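Soluble lytic murein transglycosylase (Pseudomonas aeruginosa, PDB 5OHU) probably cleaves the glycan strands of peptidoglycan as a lytic transglycosylase, turning over the bacterial cell wall from chain ends and from within strands. Local coordinates at residues L185-Y194 with G211-Q219; F230-V241 with Y263-E273. All blocks are in the same frame, centred on the assembly; numbering follows the deposited sequence. Where two conformers were deposited one is given.

Contact 1: residues L185-Y194 with G211-Q219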
loop_
_atom_site.group_PDB
_atom_site.type_symbol
_atom_site.label_atom_id
_atom_site.label_comp_id
_atom_site.label_asym_id
_atom_site.label_seq_id
_atom_site.Cartn_x
_atom_site.Cartn_y
_atom_site.Cartn_z
ATOM N N LEU A 185 22.470 -14.035 6.218
ATOM C CA LEU A 185 21.886 -15.313 5.830
ATOM C C LEU A 185 20.457 -15.426 6.338
ATOM O O LEU A 185 19.543 -15.769 5.584
ATOM C CB LEU A 185 22.769 -16.439 6.363
ATOM C CG LEU A 185 22.436 -17.931 6.269
ATOM C CD1 LEU A 185 21.604 -18.276 5.085
ATOM C CD2 LEU A 185 23.763 -18.688 6.198
ATOM N N LYS A 186 20.241 -15.095 7.609
ATOM C CA LYS A 186 18.905 -15.168 8.184
ATOM C C LYS A 186 17.937 -14.260 7.426
ATOM O O LYS A 186 16.828 -14.680 7.055
ATOM C CB LYS A 186 19.000 -14.803 9.663
ATOM C CG LYS A 186 17.749 -14.989 10.486
ATOM C CD LYS A 186 18.050 -14.756 11.971
ATOM C CE LYS A 186 16.886 -14.082 12.686
ATOM N NZ LYS A 186 17.116 -13.963 14.153
ATOM N N LEU A 187 18.369 -13.024 7.137
ATOM C CA LEU A 187 17.535 -12.086 6.391
ATOM C C LEU A 187 17.241 -12.598 4.991
ATOM O O LEU A 187 16.130 -12.412 4.477
ATOM C CB LEU A 187 18.225 -10.727 6.310
ATOM C CG LEU A 187 18.410 -10.063 7.664
ATOM C CD1 LEU A 187 19.292 -8.819 7.556
ATOM C CD2 LEU A 187 17.037 -9.714 8.209
ATOM N N ALA A 188 18.236 -13.212 4.346
ATOM C CA ALA A 188 18.014 -13.749 3.011
ATOM C C ALA A 188 17.031 -14.909 3.058
ATOM O O ALA A 188 16.183 -15.058 2.167
ATOM C CB ALA A 188 19.344 -14.187 2.391
ATOM N N ALA A 189 17.133 -15.744 4.096
ATOM C CA ALA A 189 16.208 -16.860 4.233
ATOM C C ALA A 189 14.800 -16.359 4.502
ATOM O O ALA A 189 13.832 -16.897 3.953
ATOM C CB ALA A 189 16.682 -17.795 5.351
ATOM N N GLU A 190 14.675 -15.296 5.309
ATOM C CA GLU A 190 13.361 -14.718 5.591
ATOM C C GLU A 190 12.713 -14.173 4.323
ATOM O O GLU A 190 11.506 -14.319 4.120
ATOM C CB GLU A 190 13.489 -13.613 6.642
ATOM C CG GLU A 190 13.739 -14.135 8.052
ATOM C CD GLU A 190 14.192 -13.059 9.023
ATOM O OE1 GLU A 190 14.509 -11.946 8.563
ATOM O OE2 GLU A 190 14.247 -13.329 10.243
ATOM N N ALA A 191 13.496 -13.532 3.464
ATOM C CA ALA A 191 12.982 -12.951 2.234
ATOM C C ALA A 191 12.853 -13.974 1.118
ATOM O O ALA A 191 12.529 -13.593 -0.013
ATOM C CB ALA A 191 13.883 -11.802 1.780
ATOM N N ARG A 192 13.116 -15.251 1.410
ATOM C CA ARG A 192 12.983 -16.339 0.440
ATOM C C ARG A 192 13.932 -16.170 -0.740
ATOM O O ARG A 192 13.648 -16.648 -1.839
ATOM C CB ARG A 192 11.540 -16.478 -0.058
ATOM C CG ARG A 192 10.506 -16.629 1.036
ATOM C CD ARG A 192 9.088 -16.677 0.487
ATOM N NE ARG A 192 8.106 -16.446 1.546
ATOM C CZ ARG A 192 7.374 -17.399 2.125
ATOM N NH1 ARG A 192 7.500 -18.665 1.745
ATOM N NH2 ARG A 192 6.515 -17.082 3.090
ATOM N N ASN A 193 15.068 -15.494 -0.529
ATOM C CA ASN A 193 16.132 -15.417 -1.532
ATOM C C ASN A 193 17.190 -16.475 -1.211
ATOM O O ASN A 193 18.234 -16.200 -0.616
ATOM C CB ASN A 193 16.711 -14.009 -1.583
ATOM C CG ASN A 193 15.716 -13.000 -2.124
ATOM O OD1 ASN A 193 14.925 -13.317 -3.014
ATOM N ND2 ASN A 193 15.733 -11.787 -1.580
ATOM N N TYR A 194 16.919 -17.713 -1.642
ATOM C CA TYR A 194 17.733 -18.842 -1.187
ATOM C C TYR A 194 19.059 -18.949 -1.919
ATOM O O TYR A 194 20.024 -19.475 -1.357
ATOM C CB TYR A 194 16.955 -20.152 -1.307
ATOM C CG TYR A 194 15.615 -20.097 -0.603
ATOM C CD1 TYR A 194 15.543 -19.875 0.771
ATOM C CD2 TYR A 194 14.421 -20.261 -1.304
ATOM C CE1 TYR A 194 14.313 -19.818 1.432
ATOM C CE2 TYR A 194 13.184 -20.204 -0.651
ATOM C CZ TYR A 194 13.141 -19.985 0.718
ATOM O OH TYR A 194 11.926 -19.934 1.367
ATOM N N GLY A 211 24.027 -23.288 8.642
ATOM C CA GLY A 211 23.589 -22.384 7.589
ATOM C C GLY A 211 22.819 -23.107 6.501
ATOM O O GLY A 211 21.781 -22.638 6.034
ATOM N N ALA A 212 23.307 -24.274 6.101
ATOM C CA ALA A 212 22.552 -25.099 5.170
ATOM C C ALA A 212 21.232 -25.538 5.790
ATOM O O ALA A 212 20.205 -25.632 5.105
ATOM C CB ALA A 212 23.393 -26.312 4.759
ATOM N N LEU A 213 21.246 -25.793 7.095
ATOM C CA LEU A 213 20.032 -26.179 7.795
ATOM C C LEU A 213 19.040 -25.038 7.808
ATOM O O LEU A 213 17.826 -25.250 7.667
ATOM C CB LEU A 213 20.385 -26.604 9.218
ATOM C CG LEU A 213 19.568 -27.691 9.888
ATOM C CD1 LEU A 213 19.348 -28.846 8.896
ATOM C CD2 LEU A 213 20.323 -28.175 11.139
ATOM N N MET A 214 19.536 -23.814 7.987
ATOM C CA MET A 214 18.650 -22.664 7.925
ATOM C C MET A 214 17.936 -22.602 6.581
ATOM O O MET A 214 16.716 -22.417 6.529
ATOM C CB MET A 214 19.425 -21.376 8.188
ATOM C CG MET A 214 18.561 -20.131 8.080
ATOM S SD MET A 214 19.301 -18.727 8.927
ATOM C CE MET A 214 18.909 -19.117 10.630
ATOM N N VAL A 215 18.677 -22.782 5.485
ATOM C CA VAL A 215 18.056 -22.691 4.165
ATOM C C VAL A 215 17.008 -23.790 3.990
ATOM O O VAL A 215 15.888 -23.535 3.540
ATOM C CB VAL A 215 19.128 -22.733 3.056
ATOM C CG1 VAL A 215 18.461 -22.754 1.666
ATOM C CG2 VAL A 215 20.099 -21.540 3.192
ATOM N N SER A 216 17.361 -25.029 4.343
ATOM C CA SER A 216 16.430 -26.151 4.217
ATOM C C SER A 216 15.162 -25.932 5.035
ATOM O O SER A 216 14.053 -26.204 4.563
ATOM C CB SER A 216 17.114 -27.442 4.650
ATOM O OG SER A 216 16.224 -28.539 4.487
ATOM N N VAL A 217 15.309 -25.439 6.262
ATOM C CA VAL A 217 14.152 -25.200 7.114
ATOM C C VAL A 217 13.323 -24.042 6.575
ATOM O O VAL A 217 12.091 -24.059 6.648
ATOM C CB VAL A 217 14.615 -24.955 8.564
ATOM C CG1 VAL A 217 13.507 -24.351 9.416
ATOM C CG2 VAL A 217 15.131 -26.255 9.172
ATOM N N ALA A 218 13.978 -23.004 6.044
ATOM C CA ALA A 218 13.209 -21.902 5.472
ATOM C C ALA A 218 12.371 -22.389 4.298
ATOM O O ALA A 218 11.234 -21.948 4.115
ATOM C CB ALA A 218 14.131 -20.758 5.044
ATOM N N GLN A 219 12.896 -23.334 3.517
ATOM C CA GLN A 219 12.145 -23.813 2.359
ATOM C C GLN A 219 11.002 -24.739 2.766
ATOM O O GLN A 219 9.936 -24.704 2.149
ATOM C CB GLN A 219 13.081 -24.486 1.360
ATOM C CG GLN A 219 14.282 -23.613 1.006
ATOM C CD GLN A 219 15.205 -24.236 -0.005
ATOM O OE1 GLN A 219 15.936 -25.180 0.292
ATOM N NE2 GLN A 219 15.249 -23.649 -1.186
#

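Contact 2: residues F230-V241 with Y263-E273. With PO4 (phosphate ion), chain G.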
loop_
_atom_site.group_PDB
_atom_site.type_symbol
_atom_site.label_atom_id
_atom_site.label_comp_id
_atom_site.label_asym_id
_atom_site.label_seq_id
_atom_site.Cartn_x
_atom_site.Cartn_y
_atom_site.Cartn_z
ATOM N N PHE A 230 16.718 -31.265 15.838
ATOM C CA PHE A 230 16.997 -29.854 16.070
ATOM C C PHE A 230 17.224 -29.589 17.554
ATOM O O PHE A 230 16.657 -28.653 18.114
ATOM C CB PHE A 230 15.855 -29.004 15.511
ATOM C CG PHE A 230 15.714 -29.110 14.019
ATOM C CD1 PHE A 230 16.448 -28.278 13.174
ATOM C CD2 PHE A 230 14.899 -30.070 13.458
ATOM C CE1 PHE A 230 16.336 -28.381 11.809
ATOM C CE2 PHE A 230 14.782 -30.183 12.084
ATOM C CZ PHE A 230 15.500 -29.336 11.257
ATOM N N SER A 231 18.097 -30.382 18.175
ATOM C CA SER A 231 18.255 -30.449 19.623
ATOM C C SER A 231 19.519 -29.791 20.168
ATOM O O SER A 231 19.603 -29.567 21.377
ATOM C CB SER A 231 18.264 -31.917 20.060
ATOM O OG SER A 231 19.339 -32.595 19.416
ATOM N N GLN A 232 20.502 -29.501 19.326
ATOM C CA GLN A 232 21.778 -28.968 19.781
ATOM C C GLN A 232 21.607 -27.592 20.427
ATOM O O GLN A 232 21.088 -26.660 19.803
ATOM C CB GLN A 232 22.711 -28.904 18.580
ATOM C CG GLN A 232 24.108 -28.450 18.853
ATOM C CD GLN A 232 24.979 -28.643 17.636
ATOM O OE1 GLN A 232 25.578 -29.703 17.458
ATOM N NE2 GLN A 232 25.028 -27.635 16.770
ATOM N N ARG A 233 22.051 -27.459 21.678
ATOM C CA ARG A 233 21.743 -26.267 22.477
ATOM C C ARG A 233 22.744 -25.145 22.194
ATOM O O ARG A 233 23.560 -24.769 23.037
ATOM C CB ARG A 233 21.727 -26.595 23.965
ATOM C CG ARG A 233 20.892 -27.777 24.372
ATOM C CD ARG A 233 20.689 -27.792 25.898
ATOM N NE ARG A 233 19.784 -26.730 26.348
ATOM C CZ ARG A 233 18.638 -26.935 26.999
ATOM N NH1 ARG A 233 18.252 -28.169 27.304
ATOM N NH2 ARG A 233 17.881 -25.905 27.357
ATOM N N ASP A 234 22.660 -24.588 20.986
ATOM C CA ASP A 234 23.448 -23.416 20.627
ATOM C C ASP A 234 22.542 -22.376 19.978
ATOM O O ASP A 234 21.411 -22.669 19.576
ATOM C CB ASP A 234 24.632 -23.781 19.708
ATOM C CG ASP A 234 24.202 -24.445 18.404
ATOM O OD1 ASP A 234 23.260 -23.962 17.741
ATOM O OD2 ASP A 234 24.826 -25.455 18.030
ATOM N N HIS A 235 23.050 -21.141 19.879
ATOM C CA HIS A 235 22.252 -20.050 19.338
ATOM C C HIS A 235 21.949 -20.256 17.859
ATOM O O HIS A 235 20.894 -19.839 17.374
ATOM C CB HIS A 235 22.980 -18.724 19.570
ATOM C CG HIS A 235 23.251 -18.427 21.018
ATOM N ND1 HIS A 235 24.301 -17.635 21.434
ATOM C CD2 HIS A 235 22.602 -18.810 22.143
ATOM C CE1 HIS A 235 24.290 -17.547 22.753
ATOM N NE2 HIS A 235 23.270 -18.253 23.207
ATOM N N ALA A 236 22.873 -20.878 17.127
ATOM C CA ALA A 236 22.635 -21.131 15.714
ATOM C C ALA A 236 21.399 -22.003 15.529
ATOM O O ALA A 236 20.498 -21.674 14.748
ATOM C CB ALA A 236 23.864 -21.789 15.082
ATOM N N THR A 237 21.328 -23.108 16.270
ATOM C CA THR A 237 20.179 -23.992 16.164
ATOM C C THR A 237 18.898 -23.280 16.595
ATOM O O THR A 237 17.842 -23.449 15.970
ATOM C CB THR A 237 20.447 -25.254 16.979
ATOM O OG1 THR A 237 21.640 -25.882 16.470
ATOM C CG2 THR A 237 19.289 -26.238 16.882
ATOM N N ALA A 238 18.983 -22.427 17.618
ATOM C CA ALA A 238 17.818 -21.648 18.020
ATOM C C ALA A 238 17.393 -20.673 16.934
ATOM O O ALA A 238 16.195 -20.442 16.751
ATOM C CB ALA A 238 18.099 -20.883 19.317
ATOM N N ASP A 239 18.355 -20.082 16.218
ATOM C CA ASP A 239 18.020 -19.225 15.084
ATOM C C ASP A 239 17.362 -20.022 13.966
ATOM O O ASP A 239 16.364 -19.584 13.384
ATOM C CB ASP A 239 19.281 -18.532 14.567
ATOM C CG ASP A 239 19.484 -17.162 15.172
ATOM O OD1 ASP A 239 18.481 -16.471 15.444
ATOM O OD2 ASP A 239 20.652 -16.781 15.382
ATOM N N VAL A 240 17.902 -21.197 13.650
ATOM C CA VAL A 240 17.272 -22.033 12.633
ATOM C C VAL A 240 15.827 -22.320 13.009
ATOM O O VAL A 240 14.903 -22.106 12.216
ATOM C CB VAL A 240 18.072 -23.327 12.428
ATOM C CG1 VAL A 240 17.281 -24.288 11.539
ATOM C CG2 VAL A 240 19.410 -22.974 11.789
ATOM N N VAL A 241 15.614 -22.775 14.243
ATOM C CA VAL A 241 14.285 -23.194 14.666
ATOM C C VAL A 241 13.338 -22.003 14.713
ATOM O O VAL A 241 12.187 -22.092 14.268
ATOM C CB VAL A 241 14.383 -23.930 16.013
ATOM C CG1 VAL A 241 13.018 -24.059 16.667
ATOM C CG2 VAL A 241 15.018 -25.300 15.784
ATOM N N TYR A 263 10.132 -26.742 21.849
ATOM C CA TYR A 263 11.473 -26.183 21.680
ATOM C C TYR A 263 11.825 -25.147 22.739
ATOM O O TYR A 263 13.017 -24.914 22.979
ATOM C CB TYR A 263 11.621 -25.539 20.291
ATOM C CG TYR A 263 11.829 -26.543 19.173
ATOM C CD1 TYR A 263 12.954 -27.356 19.151
ATOM C CD2 TYR A 263 10.888 -26.691 18.164
ATOM C CE1 TYR A 263 13.148 -28.275 18.141
ATOM C CE2 TYR A 263 11.061 -27.625 17.145
ATOM C CZ TYR A 263 12.198 -28.405 17.138
ATOM O OH TYR A 263 12.392 -29.327 16.147
ATOM N N SER A 264 10.823 -24.517 23.360
ATOM C CA SER A 264 11.090 -23.400 24.261
ATOM C C SER A 264 12.078 -23.784 25.359
ATOM O O SER A 264 12.982 -23.010 25.685
ATOM C CB SER A 264 9.778 -22.896 24.862
ATOM O OG SER A 264 9.982 -21.671 25.543
ATOM N N SER A 265 11.953 -24.987 25.907
ATOM C CA SER A 265 12.798 -25.438 27.002
ATOM C C SER A 265 14.024 -26.206 26.530
ATOM O O SER A 265 14.857 -26.590 27.358
ATOM C CB SER A 265 11.996 -26.322 27.963
ATOM O OG SER A 265 11.893 -27.646 27.461
ATOM N N ALA A 266 14.156 -26.446 25.232
ATOM C CA ALA A 266 15.256 -27.240 24.728
ATOM C C ALA A 266 16.360 -26.414 24.080
ATOM O O ALA A 266 17.463 -26.936 23.897
ATOM C CB ALA A 266 14.734 -28.284 23.725
ATOM N N LEU A 267 16.103 -25.150 23.737
ATOM C CA LEU A 267 17.013 -24.370 22.911
ATOM C C LEU A 267 17.172 -22.967 23.480
ATOM O O LEU A 267 16.199 -22.387 23.975
ATOM C CB LEU A 267 16.507 -24.283 21.467
ATOM C CG LEU A 267 16.500 -25.611 20.715
ATOM C CD1 LEU A 267 16.001 -25.419 19.286
ATOM C CD2 LEU A 267 17.894 -26.226 20.730
ATOM N N PRO A 268 18.266 -22.449 23.424
ATOM C CA PRO A 268 18.525 -21.147 24.071
ATOM C C PRO A 268 18.067 -19.964 23.229
ATOM O O PRO A 268 18.858 -19.150 22.744
ATOM C CB PRO A 268 20.045 -21.174 24.247
ATOM C CG PRO A 268 20.506 -21.903 23.005
ATOM C CD PRO A 268 19.497 -23.028 22.854
ATOM N N PHE A 269 16.758 -19.854 23.040
ATOM C CA PHE A 269 16.208 -18.678 22.384
ATOM C C PHE A 269 16.537 -17.432 23.191
ATOM O O PHE A 269 16.430 -17.429 24.415
ATOM C CB PHE A 269 14.686 -18.791 22.259
ATOM C CG PHE A 269 14.224 -19.906 21.391
ATOM C CD1 PHE A 269 14.429 -19.869 20.025
ATOM C CD2 PHE A 269 13.534 -20.977 21.934
ATOM C CE1 PHE A 269 13.980 -20.895 19.214
ATOM C CE2 PHE A 269 13.085 -22.013 21.131
ATOM C CZ PHE A 269 13.304 -21.969 19.769
ATOM N N SER A 270 16.914 -16.361 22.499
ATOM C CA SER A 270 16.995 -15.070 23.164
ATOM C C SER A 270 15.596 -14.588 23.533
ATOM O O SER A 270 14.590 -15.014 22.959
ATOM C CB SER A 270 17.686 -14.026 22.280
ATOM O OG SER A 270 16.927 -13.717 21.123
ATOM N N SER A 271 15.543 -13.697 24.522
ATOM C CA SER A 271 14.267 -13.114 24.916
ATOM C C SER A 271 13.567 -12.454 23.733
ATOM O O SER A 271 12.332 -12.492 23.639
ATOM C CB SER A 271 14.488 -12.110 26.047
ATOM O OG SER A 271 13.476 -12.227 27.033
ATOM N N ASP A 272 14.342 -11.887 22.803
ATOM C CA ASP A 272 13.769 -11.183 21.662
ATOM C C ASP A 272 13.161 -12.151 20.656
ATOM O O ASP A 272 12.042 -11.931 20.173
ATOM C CB ASP A 272 14.835 -10.323 20.991
ATOM C CG ASP A 272 15.529 -9.398 21.969
ATOM O OD1 ASP A 272 14.823 -8.715 22.742
ATOM O OD2 ASP A 272 16.780 -9.365 21.974
ATOM N N GLU A 273 13.885 -13.216 20.294
ATOM C CA GLU A 273 13.319 -14.104 19.286
ATOM C C GLU A 273 12.098 -14.842 19.823
ATOM O O GLU A 273 11.151 -15.081 19.070
ATOM C CB GLU A 273 14.367 -15.081 18.747
ATOM C CG GLU A 273 15.198 -15.811 19.770
ATOM C CD GLU A 273 16.533 -16.267 19.187
ATOM O OE1 GLU A 273 16.717 -16.114 17.959
ATOM O OE2 GLU A 273 17.394 -16.760 19.950
HETATM P P PO4 G . 18.334 -12.268 17.535
HETATM O O1 PO4 G . 18.873 -13.447 16.760
HETATM O O2 PO4 G . 16.907 -12.004 17.118
HETATM O O3 PO4 G . 19.183 -11.050 17.243
HETATM O O4 PO4 G . 18.371 -12.571 19.015
#

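Contact 1: residues L185-Y194 with G211-Q219
The ring of Tyr194 lies against the side chain of Gln219, whose CG sits almost exactly over the ring centre, 3.7 Å from the Tyr194 centroid. At only 7° off the normal, this is a CH-pi contact over the face. Gln219 holds CG anti to its carbonyl carbon (chi1 -51°), and its chain runs on extended across that face. Its NE2 thereby comes 3.5 Å from Tyr194 CD2. On the opposite face of the ring, offset toward the rim, is the carbonyl oxygen of Arg192, the residue whose positive phi closes helix 178-190 with a Schellman motif. Helices 178-190 and 208-219 run nearly parallel, their segment axes crossing at -17°, while helix 194-201 lies between them in sequence and covers Leu185 and Val215. This is consistent with the alpha-alpha superhelix of Slt70-like enzymes. Small residues let the backbones come near: Ala189 CB meets Ala218 CB at 3.9 Å, and Ala218 CB also reaches Tyr194 CE1. Toward the start of the 211-219 segment, Met214 holds CG anti to its backbone N and, in one of its two modelled conformers, lays SD 3.7 Å from Lys186 CA. Leu185 divides its branches between two neighbours: CD1 meets Val215 CG2 at 4.1 Å, and CD2 packs 4.0 Å from Gly211 CA.

Contact 2: residues F230-V241 with Y263-E273
Leu267 turns CG anti to its carbonyl carbon (chi1 -67°) and carries its two methyls into the other segment: CD1 reaches Val241 CG2 at 3.6 Å, while CD2 lies against the carbonyl oxygen of Gln232. Val241, with CG1 anti to its backbone N (chi1 165°), sets that methyl over one face of the Tyr263 ring in a CH-pi contact, and the same methyl meets the edge of Phe269 at CZ. Within the alpha-helical superhelix, residues 230-241 lead into the start of helix 235-251, and residues 263-273 run from the end of helix 253-263 into the start of helix 271-287. Each helix start is capped. Asp234 OD1 accepts both Thr237 N and Thr237 OG1. Ser270 and Glu273 form a capping box: Ser270 N gives a nearly straight bond of 2.6 Å to the anti lone pair of Glu273 OE2, and Glu273 N donates back to Ser270 OG. Between the caps, Ala238 CB fits against Phe269 CD1, and Ala238 O lies near the plane of the Phe269 ring at its edge. Pro268, centre of an inverse gamma turn, packs CG on Asp234 O. At the outer end Ala266 O lies over the centre of one face of the Arg233 guanidinium, whose NH2 donates to Ser265 O at 3.1 Å. That bond is bent (138°), with Ser265 O tilted from the guanidinium plane and NH2 above the carbonyl plane. Asp239 OD1 and Glu273 OE1 come within 3.1 Å although both are acceptors; the salt bridge of Asp239 to Lys186 and its bond from Trp182 probably ease the repulsion. Beside them a phosphate ion, probably from the crystallisation liquor, takes a 2.8 Å hydrogen bond at O4 from Ser270 OG.

Both contacts join helices of one superhelix, but at different depths. Contact 1 is mostly buried and links two nearly parallel helices through apolar surfaces, without a clear hydrogen bond across it. Contact 2, about 16 Å away between centres, is only partly buried and relies on loops and helix starts, so backbone carbonyls, caps and charged groups join its apolar centre. Helices 208-219 and 235-251 are consecutive, and Val217 of the first meets both the loop residue Phe230, CG2 lying 3.6 Å from Phe230 CE1, and Val240 of the second. Well apart from this packing, the phosphate beside contact 2 is also salt-bridged by Lys186 of contact 1.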